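Local coordinates for cellulosomal-scaffolding protein A (Clostridium thermocellum, PDB 4B9F) that probably binds crystalline cellulose through a family 3a carbohydrate-binding module and so ties the cellulosome scaffold to its substrate, at residues 3-8 / 23-28; 18-23 / 111-116; 53-58 / 69-74. All coordinates share one frame; numbering follows the deposited sequence.

All three contacts reach the same antiparallel sheet of one β-sandwich. Contact 1 joins strands 2-8 and 20-26, contact 2 joins 20-26 to 106-115, and contact 3 packs a turn against 51-61, the neighbour of 106-115. Contacts 1 and 2 share Lys23, and their centres are about 16 Å apart; Phe6 of the first packs on Pro20 and Phe22 of the second. Contacts 2 and 3 lie closer, about 11 Å between centres, and are joined by a salt bridge from Arg112 NE to Asp56 OD1 of 2.9 Å. Contacts 1 and 3 do not touch. The bound calcium ion lies about 6 Å from the side chain of Ile18 in contact 2.

Contact 1: residues 3-8 / 23-28; sequences KVEFYN and KVTNTG
Glu5 sets CG anti to its own carbonyl carbon (chi1 -61°), whereas Lys23 sets CG anti to its backbone N (chi1 -177°); from paired positions on neighbouring strands these torsions bring the two side chains side by side, pointing the same way. The strands, 3-8 and 23-26, run antiparallel at 163° in one sheet of the jelly-roll β-sandwich characteristic of family 3 carbohydrate-binding modules. Lys3 with Thr25 and Glu5 with Lys23 are hydrogen-bonded pairs, each exchanging two nearly straight N-H to O bonds; Glu5 N to Lys23 O, for example, measures 2.9 Å. Between them Val4 and Val24 form the non-hydrogen-bonded pair.

The partly exposed face suits long polar chains. Lys23 bends at its third torsion and brings CE to 3.6 Å from Glu5 OE2, while its NZ remains 4.3 Å from that oxygen: opposite charges near each other, but not a salt bridge. A water rests on this face, over the pair of strands, and is hydrogen-bonded to Glu5 OE2 at 2.7 Å, to Lys23 O at 2.9 Å and to Thr25 OG1 at 2.7 Å. Lys23 O, already bonded to the Glu5 amide, can also take a proton from the water, which has more acceptors around it than protons to give; the carboxylate is thus probably linked to the adjoining strand through it. Farther along, the aliphatic base of Lys3 lies against the methyl of Thr27.

The opposite face is buried, and branched, apolar valines fit it: Val4 CG2 and Val24 CG2 meet at 4.3 Å, with Phe22 packing on Val4 and Val107 on Val24. Where strand 20-26 ends, Asn26 makes an Asx turn. Its ND2 bonds Leu101 O and Ser30 O, and its OD1 accepts from Gly28 N at 2.9 Å.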
# COMPACT_ATOMS: atom_id res chain seq x y z
N LYS A 3 -10.60 -2.96 7.69
CA LYS A 3 -10.99 -1.84 6.85
C LYS A 3 -9.71 -1.25 6.27
O LYS A 3 -8.71 -1.13 6.97
CB LYS A 3 -11.70 -0.77 7.70
CG LYS A 3 -11.95 0.54 6.97
CD LYS A 3 -12.83 1.49 7.78
CE LYS A 3 -12.15 1.97 9.05
NZ LYS A 3 -12.97 3.02 9.73
N VAL A 4 -9.76 -0.88 4.99
CA VAL A 4 -8.60 -0.27 4.35
C VAL A 4 -8.99 1.10 3.84
O VAL A 4 -10.02 1.26 3.17
CB VAL A 4 -8.08 -1.13 3.18
CG1 VAL A 4 -6.92 -0.42 2.48
CG2 VAL A 4 -7.69 -2.52 3.66
N GLU A 5 -8.19 2.11 4.19
CA GLU A 5 -8.35 3.44 3.67
C GLU A 5 -7.05 3.80 2.96
O GLU A 5 -5.99 3.24 3.26
CB GLU A 5 -8.61 4.42 4.80
CG GLU A 5 -9.87 4.13 5.57
CD GLU A 5 -9.95 5.00 6.80
OE1 GLU A 5 -10.47 6.13 6.69
OE2 GLU A 5 -9.47 4.57 7.86
N PHE A 6 -7.14 4.74 2.03
CA PHE A 6 -6.06 4.94 1.09
C PHE A 6 -6.11 6.33 0.47
O PHE A 6 -7.18 6.90 0.29
CB PHE A 6 -6.16 3.91 -0.04
CG PHE A 6 -5.08 4.06 -1.04
CD1 PHE A 6 -3.83 3.53 -0.79
CD2 PHE A 6 -5.27 4.82 -2.19
CE1 PHE A 6 -2.79 3.74 -1.66
CE2 PHE A 6 -4.23 5.03 -3.08
CZ PHE A 6 -2.98 4.50 -2.81
N TYR A 7 -4.94 6.87 0.13
CA TYR A 7 -4.85 7.96 -0.85
C TYR A 7 -3.42 8.08 -1.36
O TYR A 7 -2.49 7.55 -0.73
CB TYR A 7 -5.35 9.31 -0.30
CG TYR A 7 -4.44 10.00 0.70
CD1 TYR A 7 -4.18 9.43 1.95
CD2 TYR A 7 -3.88 11.25 0.42
CE1 TYR A 7 -3.36 10.08 2.88
CE2 TYR A 7 -3.07 11.90 1.35
CZ TYR A 7 -2.81 11.32 2.57
OH TYR A 7 -2.01 11.98 3.48
N ASN A 8 -3.26 8.75 -2.50
CA ASN A 8 -1.93 9.12 -3.01
C ASN A 8 -1.60 10.52 -2.53
O ASN A 8 -2.38 11.44 -2.75
CB ASN A 8 -1.91 9.09 -4.53
CG ASN A 8 -1.97 7.69 -5.08
OD1 ASN A 8 -3.05 7.11 -5.21
ND2 ASN A 8 -0.81 7.11 -5.36
N LYS A 23 -3.96 2.99 5.29
CA LYS A 23 -4.28 2.85 6.71
C LYS A 23 -5.21 1.66 6.87
O LYS A 23 -6.30 1.64 6.29
CB LYS A 23 -4.93 4.11 7.28
CG LYS A 23 -5.21 4.01 8.79
CD LYS A 23 -5.34 5.37 9.45
CE LYS A 23 -6.45 6.20 8.85
NZ LYS A 23 -6.75 7.37 9.72
N VAL A 24 -4.77 0.66 7.63
CA VAL A 24 -5.53 -0.57 7.77
C VAL A 24 -5.96 -0.72 9.22
O VAL A 24 -5.13 -0.67 10.13
CB VAL A 24 -4.67 -1.79 7.37
CG1 VAL A 24 -5.47 -3.09 7.51
CG2 VAL A 24 -4.12 -1.63 5.96
N THR A 25 -7.26 -0.88 9.44
CA THR A 25 -7.80 -0.95 10.79
C THR A 25 -8.41 -2.33 11.04
O THR A 25 -9.16 -2.84 10.21
CB THR A 25 -8.89 0.13 11.00
OG1 THR A 25 -8.33 1.42 10.74
CG2 THR A 25 -9.43 0.07 12.42
N ASN A 26 -8.09 -2.92 12.19
CA ASN A 26 -8.68 -4.19 12.58
C ASN A 26 -10.03 -3.94 13.25
O ASN A 26 -10.08 -3.47 14.38
CB ASN A 26 -7.76 -4.95 13.54
CG ASN A 26 -8.28 -6.34 13.88
OD1 ASN A 26 -9.42 -6.70 13.56
ND2 ASN A 26 -7.45 -7.13 14.55
N THR A 27 -11.10 -4.25 12.52
CA THR A 27 -12.46 -4.01 13.01
C THR A 27 -13.09 -5.29 13.55
O THR A 27 -14.28 -5.31 13.89
CB THR A 27 -13.35 -3.43 11.89
OG1 THR A 27 -13.31 -4.29 10.75
CG2 THR A 27 -12.87 -2.04 11.48
N GLY A 28 -12.29 -6.35 13.65
CA GLY A 28 -12.78 -7.63 14.14
C GLY A 28 -12.53 -7.83 15.62
O GLY A 28 -12.17 -6.90 16.34
O HOH W 1 -8.54 2.00 8.14

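Contact 2: residues 18-23 / 111-116; sequences INPQFK and GRFAKN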
# COMPACT_ATOMS: atom_id res chain seq x y z
N ILE A 18 5.93 7.58 -6.87
CA ILE A 18 4.54 7.27 -6.51
C ILE A 18 4.50 7.03 -5.00
O ILE A 18 5.38 6.37 -4.45
CB ILE A 18 4.01 6.08 -7.33
CG1 ILE A 18 3.92 6.51 -8.80
CG2 ILE A 18 2.63 5.64 -6.84
CD1 ILE A 18 3.60 5.40 -9.78
N ASN A 19 3.49 7.58 -4.34
CA ASN A 19 3.45 7.63 -2.88
C ASN A 19 2.13 7.13 -2.32
O ASN A 19 1.28 7.91 -1.89
CB ASN A 19 3.71 9.06 -2.39
CG ASN A 19 5.09 9.56 -2.77
OD1 ASN A 19 5.33 9.93 -3.92
ND2 ASN A 19 6.00 9.54 -1.82
N PRO A 20 1.94 5.81 -2.33
CA PRO A 20 0.71 5.22 -1.81
C PRO A 20 0.66 5.33 -0.29
O PRO A 20 1.62 4.93 0.39
CB PRO A 20 0.79 3.76 -2.26
CG PRO A 20 2.24 3.51 -2.46
CD PRO A 20 2.90 4.80 -2.82
N GLN A 21 -0.43 5.87 0.25
CA GLN A 21 -0.63 5.95 1.70
C GLN A 21 -1.76 4.99 2.09
O GLN A 21 -2.88 5.13 1.60
CB GLN A 21 -1.03 7.37 2.12
CG GLN A 21 -0.25 8.48 1.43
CD GLN A 21 1.15 8.62 1.95
OE1 GLN A 21 1.37 8.85 3.14
NE2 GLN A 21 2.13 8.51 1.04
N PHE A 22 -1.46 4.02 2.95
CA PHE A 22 -2.45 3.06 3.41
C PHE A 22 -2.72 3.21 4.89
O PHE A 22 -1.79 3.47 5.67
CB PHE A 22 -1.95 1.62 3.21
CG PHE A 22 -2.06 1.09 1.80
CD1 PHE A 22 -1.03 1.25 0.90
CD2 PHE A 22 -3.18 0.36 1.41
CE1 PHE A 22 -1.11 0.72 -0.39
CE2 PHE A 22 -3.27 -0.16 0.14
CZ PHE A 22 -2.24 0.02 -0.76
N LYS A 23 -3.96 2.99 5.29
CA LYS A 23 -4.28 2.85 6.71
C LYS A 23 -5.21 1.66 6.87
O LYS A 23 -6.30 1.64 6.29
CB LYS A 23 -4.93 4.11 7.28
CG LYS A 23 -5.21 4.01 8.79
CD LYS A 23 -5.34 5.37 9.45
CE LYS A 23 -6.45 6.20 8.85
NZ LYS A 23 -6.75 7.37 9.72
N GLY A 111 4.07 4.93 1.92
CA GLY A 111 4.95 4.25 0.99
C GLY A 111 5.47 5.15 -0.10
O GLY A 111 4.90 6.20 -0.38
N ARG A 112 6.55 4.73 -0.75
CA ARG A 112 7.14 5.51 -1.82
C ARG A 112 7.90 4.58 -2.74
O ARG A 112 8.60 3.68 -2.28
CB ARG A 112 8.09 6.56 -1.24
CG ARG A 112 8.71 7.48 -2.27
CD ARG A 112 9.33 8.69 -1.59
NE ARG A 112 10.31 8.29 -0.60
CZ ARG A 112 11.58 8.00 -0.89
NH1 ARG A 112 12.02 8.10 -2.14
NH2 ARG A 112 12.42 7.62 0.08
N PHE A 113 7.77 4.79 -4.04
CA PHE A 113 8.58 4.01 -4.97
C PHE A 113 8.97 4.81 -6.21
O PHE A 113 8.32 5.79 -6.57
CB PHE A 113 7.98 2.63 -5.30
CG PHE A 113 6.69 2.66 -6.06
CD1 PHE A 113 6.69 2.66 -7.45
CD2 PHE A 113 5.46 2.59 -5.41
CE1 PHE A 113 5.50 2.60 -8.18
CE2 PHE A 113 4.27 2.54 -6.12
CZ PHE A 113 4.30 2.55 -7.51
N ALA A 114 10.06 4.37 -6.84
CA ALA A 114 10.59 5.05 -8.01
C ALA A 114 11.32 4.06 -8.88
O ALA A 114 11.74 2.98 -8.43
CB ALA A 114 11.55 6.14 -7.58
N LYS A 115 11.50 4.44 -10.14
CA LYS A 115 12.36 3.69 -11.04
C LYS A 115 13.81 3.99 -10.68
O LYS A 115 14.13 5.09 -10.22
CB LYS A 115 12.08 4.07 -12.48
CG LYS A 115 10.70 3.65 -12.93
CD LYS A 115 10.36 4.25 -14.28
CE LYS A 115 9.04 3.73 -14.76
NZ LYS A 115 8.63 4.28 -16.08
N ASN A 116 14.70 3.03 -10.89
CA ASN A 116 16.07 3.22 -10.44
C ASN A 116 16.80 4.32 -11.22
O ASN A 116 17.81 4.85 -10.74
CB ASN A 116 16.83 1.89 -10.42
CG ASN A 116 16.31 0.93 -9.33
OD1 ASN A 116 15.36 1.25 -8.61
ND2 ASN A 116 16.91 -0.25 -9.23
O HOH W 2 5.06 8.61 1.08
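Ile18 and Phe113 face each other as an antiparallel hydrogen-bonded pair: Ile18 N donates to Phe113 O at 3.0 Å, and Phe113 N returns a bond to Ile18 O at 2.9 Å. Two residues farther along each segment, Gly111 N donates to Pro20 O at 2.9 Å, but proline has no N-H with which to answer. Strands 20-23 and 111-115 run antiparallel at 154°; the one regular bridge between the segments is that of Ile18 with Phe113.

Gly111 O finds its donor in a water instead, at 2.8 Å. The same water accepts from Gln21 NE2 at 2.9 Å, so the buried amide and the carbonyl are joined through it. Gln21, folded back at its second torsion, uses NE2 a second time on Asn19 O at 3.1 Å; that bond is straight at the hydrogen, yet the nitrogen stands above the carbonyl plane. The lack of a side chain at Gly111 lets its backbone lie close against Pro20 O.

The two strands are inner neighbours in the larger sheet of the β-sandwich, and their apolar side chains enter its core. Phe113 takes the torsion with CG between the backbone N and the carbonyl carbon (chi1 66°), which turns its ring alongside Ile18. Ile18 CB then makes a CH-pi contact over one face, 3.8 Å from the ring centroid and 22° off the normal, while CG2 and CD1 spread over the rim. Tyr43 and Phe78 also meet this ring. Toward the other face of the sheet, Arg112 lays CG and CD beside the Asn19 side chain and carries NE onward to a salt bridge with Asp56.

Contact 3: residues 53-58 / 69-74; sequences FWCDHA and GITSNV
A connection between the two sheets of the β-sandwich passes here: residues 69-74, with a 3-10 segment at 71-73, lead from strand 67-69 of one sheet to strand 74-85 of the other, and Thr71, Ile70 and Val74 lean on strand 51-61 where it turns a corner at Asp56. Thr71 carries the polar half. With OG1 anti to the carbonyl carbon (chi1 -56°), its hydroxyl oxygen accepts from Ala58 N at 3.0 Å, N-H to O angle 159°, while CG2 is directed to the carbonyl of Cys55. A threonine suits the place because one branch accepts the bond from Ala58 N while its methyl packs against the backbone of Cys55. A water lies 2.8 Å from Thr71 OG1 and 2.7 Å from His57 ND1, in the plane of the imidazole at its edge, and links the two side chains.

Ala58 is fixed from its other end too: its O accepts from Ile70 N at 2.9 Å, the donor standing above the carbonyl plane. Ile70 O in turn receives Asn73 N at 2.8 Å, which tightens the turn.

Below the polar bonds Val74 fills the apolar half. Its CG2 sits 3.6 Å from Ala58 CB, where a small methyl allows the close approach; its CB lies 3.9 Å from Cys55 CB; and its CG1 reaches Phe53 CZ at 4.0 Å. Ile94 packs on both Phe53 and Val74. A second water receives a weak bond from Cys55 N and donates to Thr71 O and Val74 O, bridging strand and turn. The 3-10 turn thus carries the chain from edge strand 67-69 of one sheet to edge strand 74-85 of the other, the kind of crossover connection from which a β-sandwich is built.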
# COMPACT_ATOMS: atom_id res chain seq x y z
N PHE A 53 11.18 0.25 -3.62
CA PHE A 53 10.22 0.75 -2.63
C PHE A 53 10.90 1.10 -1.32
O PHE A 53 11.76 0.36 -0.83
CB PHE A 53 9.16 -0.34 -2.35
CG PHE A 53 8.29 -0.05 -1.14
CD1 PHE A 53 7.12 0.68 -1.28
CD2 PHE A 53 8.65 -0.49 0.13
CE1 PHE A 53 6.33 0.97 -0.17
CE2 PHE A 53 7.86 -0.21 1.24
CZ PHE A 53 6.70 0.53 1.09
N TRP A 54 10.49 2.21 -0.72
CA TRP A 54 10.88 2.51 0.65
C TRP A 54 9.66 2.98 1.40
O TRP A 54 8.79 3.64 0.82
CB TRP A 54 11.95 3.61 0.70
CG TRP A 54 13.09 3.40 -0.26
CD1 TRP A 54 14.25 2.69 -0.04
CD2 TRP A 54 13.19 3.93 -1.58
NE1 TRP A 54 15.05 2.74 -1.16
CE2 TRP A 54 14.42 3.51 -2.12
CE3 TRP A 54 12.35 4.73 -2.37
CZ2 TRP A 54 14.84 3.85 -3.41
CZ3 TRP A 54 12.75 5.06 -3.65
CH2 TRP A 54 13.99 4.63 -4.15
N CYS A 55 9.56 2.66 2.68
CA CYS A 55 8.52 3.27 3.49
C CYS A 55 9.07 4.51 4.19
O CYS A 55 10.07 4.42 4.90
CB CYS A 55 8.01 2.26 4.52
SG CYS A 55 6.66 2.88 5.53
N ASP A 56 8.43 5.67 3.99
CA ASP A 56 8.83 6.92 4.66
C ASP A 56 8.55 6.85 6.16
O ASP A 56 9.28 7.41 6.98
CB ASP A 56 8.03 8.12 4.14
CG ASP A 56 8.37 8.52 2.72
OD1 ASP A 56 9.43 8.12 2.20
OD2 ASP A 56 7.56 9.30 2.14
N HIS A 57 7.44 6.21 6.51
CA HIS A 57 6.96 6.21 7.88
C HIS A 57 5.86 5.18 7.99
O HIS A 57 4.95 5.15 7.17
CB HIS A 57 6.38 7.59 8.23
CG HIS A 57 5.71 7.62 9.57
ND1 HIS A 57 6.37 7.31 10.73
CD2 HIS A 57 4.44 7.91 9.92
CE1 HIS A 57 5.54 7.42 11.75
NE2 HIS A 57 4.36 7.79 11.28
N ALA A 58 5.93 4.34 9.01
CA ALA A 58 4.81 3.45 9.34
C ALA A 58 4.74 3.28 10.83
O ALA A 58 5.76 3.24 11.52
CB ALA A 58 4.97 2.10 8.66
N GLY A 69 6.43 2.61 16.28
CA GLY A 69 7.02 2.84 14.98
C GLY A 69 7.54 1.55 14.38
O GLY A 69 8.28 0.81 15.04
N ILE A 70 7.17 1.27 13.13
CA ILE A 70 7.54 0.02 12.47
C ILE A 70 8.04 0.25 11.05
O ILE A 70 7.98 -0.65 10.21
CB ILE A 70 6.37 -1.00 12.45
CG1 ILE A 70 5.17 -0.46 11.65
CG2 ILE A 70 5.95 -1.38 13.87
CD1 ILE A 70 4.41 -1.56 10.94
N THR A 71 8.55 1.44 10.78
CA THR A 71 8.92 1.82 9.42
C THR A 71 9.81 0.81 8.70
O THR A 71 9.56 0.45 7.54
CB THR A 71 9.59 3.20 9.40
OG1 THR A 71 8.70 4.14 10.01
CG2 THR A 71 9.88 3.65 7.98
N SER A 72 10.83 0.33 9.40
CA SER A 72 11.80 -0.59 8.80
C SER A 72 11.31 -2.04 8.73
O SER A 72 12.04 -2.93 8.29
CB SER A 72 13.14 -0.51 9.53
OG SER A 72 13.66 0.80 9.45
N ASN A 73 10.06 -2.27 9.15
CA ASN A 73 9.44 -3.59 9.02
C ASN A 73 8.57 -3.71 7.77
O ASN A 73 8.02 -4.79 7.49
CB ASN A 73 8.57 -3.91 10.24
CG ASN A 73 9.36 -4.01 11.51
OD1 ASN A 73 10.60 -4.09 11.50
ND2 ASN A 73 8.65 -4.00 12.64
N VAL A 74 8.43 -2.61 7.04
CA VAL A 74 7.55 -2.57 5.88
C VAL A 74 8.34 -2.82 4.59
O VAL A 74 9.23 -2.04 4.23
CB VAL A 74 6.81 -1.22 5.79
CG1 VAL A 74 5.87 -1.21 4.59
CG2 VAL A 74 6.03 -0.97 7.08
O HOH W 3 10.48 0.31 4.85
O HOH W 4 9.03 6.70 11.02